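PDB 5FOF: leucyl-trna synthetase from Plasmodium knowlesi, which probably hydrolyses wrongly charged tRNA(Leu) through this editing domain, the proofreading part of an enzyme that joins leucine to its tRNA. Local coordinates for residues K44-I49 with N70-K75. Numbering follows the deposited sequence.
Sequences KEFYEI and NFFSQK
Phe46, Tyr47 and Phe72 form an aromatic cluster between helix 43-55 and the short helix 69-74, on the mixed beta sheet of the editing domain. Phe72 is the shared member. Its CB points toward helix 43-55, and CG lies anti to the carbonyl carbon (chi1 -69°), which carries the ring over toward that helix. On one edge of the ring, CE1 meets Phe46 CE2 at 3.8 Å, while CD1 stays 4.2 Å from that same Phe46 CE2. CZ, the tip, is as far from Phe46 CE2 as CD1 is. Along the other edge, CE2 lies 4.0 Å from Tyr47 CD1, and CD2 comes closer to Tyr47.

The pair with Phe46 is T-shaped. The edge of Phe46 is directed at one face of Phe72, offset toward the rim, with centroids 5.5 Å apart and planes at 70°. The opposite face of Phe72 is covered by its neighbour Phe71, whose CD2 sits over the ring centre. The Tyr47 and Phe72 rings meet rim to rim, with planes at 47°.

On the sheet, Phe46 and Phe72 both reach Ile77 of strand 76-83. Phe46 also touches Ile140, and Phe72 touches Val138, both on strand 137-141. Phe46 and Phe72 thus join both helices to the sheet, while Tyr47 is partly exposed. The closest approach is Tyr47 CD1 to Phe72 CD2, at 3.5 Å.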
ATOM      1  N   LYS A  44      -9.890  17.308   0.171  1.00 50.46           N
ATOM      2  CA  LYS A  44      -9.347  18.659   0.094  1.00 48.91           C
ATOM      3  C   LYS A  44      -7.864  18.670   0.411  1.00 46.58           C
ATOM      4  O   LYS A  44      -7.104  19.327  -0.280  1.00 51.31           O
ATOM      5  CB  LYS A  44     -10.083  19.613   1.042  1.00 49.75           C
ATOM      6  CG  LYS A  44     -11.528  19.847   0.650  1.00 50.51           C
ATOM      7  CD  LYS A  44     -12.213  20.893   1.516  1.00 50.42           C
ATOM      8  CE  LYS A  44     -13.650  21.097   1.042  1.00 53.60           C
ATOM      9  NZ  LYS A  44     -14.317  22.291   1.640  1.00 56.33           N
ATOM     10  N   GLU A  45      -7.451  17.959   1.449  1.00 45.98           N
ATOM     11  CA  GLU A  45      -6.018  17.780   1.713  1.00 49.28           C
ATOM     12  C   GLU A  45      -5.282  17.149   0.516  1.00 48.86           C
ATOM     13  O   GLU A  45      -4.162  17.548   0.211  1.00 49.80           O
ATOM     14  CB  GLU A  45      -5.773  17.013   3.018  1.00 52.46           C
ATOM     15  CG  GLU A  45      -5.976  17.896   4.254  1.00 57.23           C
ATOM     16  CD  GLU A  45      -6.128  17.141   5.571  1.00 66.42           C
ATOM     17  OE1 GLU A  45      -6.672  16.002   5.588  1.00 68.70           O
ATOM     18  OE2 GLU A  45      -5.716  17.716   6.615  1.00 65.51           O
ATOM     19  N   PHE A  46      -5.920  16.222  -0.197  1.00 49.14           N
ATOM     20  CA  PHE A  46      -5.318  15.687  -1.416  1.00 48.71           C
ATOM     21  C   PHE A  46      -5.373  16.712  -2.548  1.00 51.02           C
ATOM     22  O   PHE A  46      -4.408  16.857  -3.307  1.00 52.50           O
ATOM     23  CB  PHE A  46      -5.963  14.373  -1.856  1.00 47.85           C
ATOM     24  CG  PHE A  46      -5.332  13.792  -3.092  1.00 48.43           C
ATOM     25  CD1 PHE A  46      -4.103  13.132  -3.021  1.00 48.12           C
ATOM     26  CD2 PHE A  46      -5.926  13.949  -4.332  1.00 49.69           C
ATOM     27  CE1 PHE A  46      -3.502  12.612  -4.156  1.00 45.53           C
ATOM     28  CE2 PHE A  46      -5.321  13.432  -5.478  1.00 49.38           C
ATOM     29  CZ  PHE A  46      -4.111  12.765  -5.387  1.00 45.20           C
ATOM     30  N   TYR A  47      -6.500  17.417  -2.664  1.00 54.08           N
ATOM     31  CA  TYR A  47      -6.653  18.451  -3.695  1.00 51.24           C
ATOM     32  C   TYR A  47      -5.638  19.584  -3.543  1.00 49.27           C
ATOM     33  O   TYR A  47      -5.139  20.092  -4.543  1.00 50.96           O
ATOM     34  CB  TYR A  47      -8.066  19.027  -3.724  1.00 49.57           C
ATOM     35  CG  TYR A  47      -8.278  19.920  -4.915  1.00 48.37           C
ATOM     36  CD1 TYR A  47      -8.190  19.413  -6.195  1.00 48.59           C
ATOM     37  CD2 TYR A  47      -8.534  21.283  -4.767  1.00 51.59           C
ATOM     38  CE1 TYR A  47      -8.374  20.217  -7.312  1.00 48.45           C
ATOM     39  CE2 TYR A  47      -8.719  22.099  -5.880  1.00 49.50           C
ATOM     40  CZ  TYR A  47      -8.630  21.560  -7.150  1.00 46.38           C
ATOM     41  OH  TYR A  47      -8.790  22.346  -8.268  1.00 46.37           O
ATOM     42  N   GLU A  48      -5.318  19.964  -2.313  1.00 47.71           N
ATOM     43  CA  GLU A  48      -4.273  20.958  -2.106  1.00 51.16           C
ATOM     44  C   GLU A  48      -3.016  20.510  -2.821  1.00 50.33           C
ATOM     45  O   GLU A  48      -2.500  21.241  -3.677  1.00 48.09           O
ATOM     46  CB  GLU A  48      -3.973  21.189  -0.630  1.00 54.01           C
ATOM     47  CG  GLU A  48      -2.998  22.341  -0.412  1.00 59.10           C
ATOM     48  CD  GLU A  48      -2.401  22.346   0.975  1.00 64.72           C
ATOM     49  OE1 GLU A  48      -3.145  22.067   1.952  1.00 62.75           O
ATOM     50  OE2 GLU A  48      -1.186  22.631   1.082  1.00 69.11           O
ATOM     51  N   ILE A  49      -2.571  19.296  -2.480  1.00 49.46           N
ATOM     52  CA  ILE A  49      -1.373  18.676  -3.060  1.00 48.29           C
ATOM     53  C   ILE A  49      -1.452  18.689  -4.590  1.00 45.25           C
ATOM     54  O   ILE A  49      -0.470  18.979  -5.256  1.00 47.34           O
ATOM     55  CB  ILE A  49      -1.146  17.229  -2.507  1.00 49.66           C
ATOM     56  CG1 ILE A  49      -0.719  17.280  -1.037  1.00 49.83           C
ATOM     57  CG2 ILE A  49      -0.087  16.450  -3.296  1.00 48.70           C
ATOM     58  CD1 ILE A  49      -1.071  16.028  -0.257  1.00 49.97           C
ATOM     59  N   ASN A  70     -14.439  19.730  -7.091  1.00 53.38           N
ATOM     60  CA  ASN A  70     -15.704  19.015  -7.283  1.00 57.30           C
ATOM     61  C   ASN A  70     -15.533  17.589  -7.863  1.00 56.08           C
ATOM     62  O   ASN A  70     -16.335  16.697  -7.571  1.00 58.11           O
ATOM     63  CB  ASN A  70     -16.670  19.858  -8.151  1.00 57.58           C
ATOM     64  CG  ASN A  70     -18.088  19.314  -8.145  1.00 61.06           C
ATOM     65  OD1 ASN A  70     -18.674  19.107  -7.086  1.00 60.34           O
ATOM     66  ND2 ASN A  70     -18.644  19.073  -9.329  1.00 62.58           N
ATOM     67  N   PHE A  71     -14.499  17.392  -8.678  1.00 51.85           N
ATOM     68  CA  PHE A  71     -14.156  16.078  -9.243  1.00 52.34           C
ATOM     69  C   PHE A  71     -13.651  15.132  -8.144  1.00 52.90           C
ATOM     70  O   PHE A  71     -14.180  14.037  -7.969  1.00 53.71           O
ATOM     71  CB  PHE A  71     -13.116  16.286 -10.353  1.00 53.46           C
ATOM     72  CG  PHE A  71     -12.507  15.032 -10.910  1.00 54.62           C
ATOM     73  CD1 PHE A  71     -13.129  14.336 -11.938  1.00 54.84           C
ATOM     74  CD2 PHE A  71     -11.256  14.585 -10.454  1.00 57.08           C
ATOM     75  CE1 PHE A  71     -12.542  13.200 -12.476  1.00 54.49           C
ATOM     76  CE2 PHE A  71     -10.668  13.448 -10.989  1.00 54.55           C
ATOM     77  CZ  PHE A  71     -11.316  12.759 -12.003  1.00 54.25           C
ATOM     78  N   PHE A  72     -12.654  15.575  -7.389  1.00 49.93           N
ATOM     79  CA  PHE A  72     -12.146  14.803  -6.265  1.00 51.49           C
ATOM     80  C   PHE A  72     -13.117  14.580  -5.097  1.00 53.67           C
ATOM     81  O   PHE A  72     -12.905  13.662  -4.304  1.00 56.92           O
ATOM     82  CB  PHE A  72     -10.815  15.389  -5.773  1.00 52.40           C
ATOM     83  CG  PHE A  72      -9.695  15.193  -6.753  1.00 52.16           C
ATOM     84  CD1 PHE A  72      -9.196  13.918  -7.003  1.00 55.91           C
ATOM     85  CD2 PHE A  72      -9.172  16.264  -7.456  1.00 53.83           C
ATOM     86  CE1 PHE A  72      -8.180  13.721  -7.929  1.00 60.43           C
ATOM     87  CE2 PHE A  72      -8.154  16.081  -8.384  1.00 58.85           C
ATOM     88  CZ  PHE A  72      -7.656  14.805  -8.623  1.00 60.26           C
ATOM     89  N   SER A  73     -14.170  15.392  -4.989  1.00 56.50           N
ATOM     90  CA  SER A  73     -15.247  15.133  -4.018  1.00 54.89           C
ATOM     91  C   SER A  73     -16.113  13.935  -4.422  1.00 51.48           C
ATOM     92  O   SER A  73     -16.592  13.230  -3.566  1.00 50.55           O
ATOM     93  CB  SER A  73     -16.141  16.373  -3.816  1.00 54.66           C
ATOM     94  OG  SER A  73     -16.922  16.652  -4.962  1.00 47.68           O
ATOM     95  N   GLN A  74     -16.303  13.710  -5.716  1.00 54.72           N
ATOM     96  CA  GLN A  74     -17.186  12.632  -6.206  1.00 60.70           C
ATOM     97  C   GLN A  74     -16.499  11.259  -6.339  1.00 58.93           C
ATOM     98  O   GLN A  74     -17.152  10.253  -6.644  1.00 58.14           O
ATOM     99  CB  GLN A  74     -17.815  13.032  -7.546  1.00 63.48           C
ATOM    100  CG  GLN A  74     -18.956  14.033  -7.420  1.00 68.23           C
ATOM    101  CD  GLN A  74     -19.250  14.745  -8.740  1.00 75.02           C
ATOM    102  OE1 GLN A  74     -19.530  14.105  -9.763  1.00 72.40           O
ATOM    103  NE2 GLN A  74     -19.178  16.077  -8.725  1.00 78.82           N
ATOM    104  N   LYS A  75     -15.195  11.215  -6.106  1.00 57.60           N
ATOM    105  CA  LYS A  75     -14.428   9.996  -6.249  1.00 53.95           C
ATOM    106  C   LYS A  75     -13.724   9.659  -4.962  1.00 51.97           C
ATOM    107  O   LYS A  75     -13.322  10.547  -4.214  1.00 54.71           O
ATOM    108  CB  LYS A  75     -13.422  10.170  -7.380  1.00 56.01           C
ATOM    109  CG  LYS A  75     -14.106  10.512  -8.693  1.00 57.57           C
ATOM    110  CD  LYS A  75     -13.287  10.081  -9.885  1.00 59.93           C
ATOM    111  CE  LYS A  75     -13.997  10.453 -11.177  1.00 62.96           C
ATOM    112  NZ  LYS A  75     -15.310   9.762 -11.332  1.00 64.02           N
TER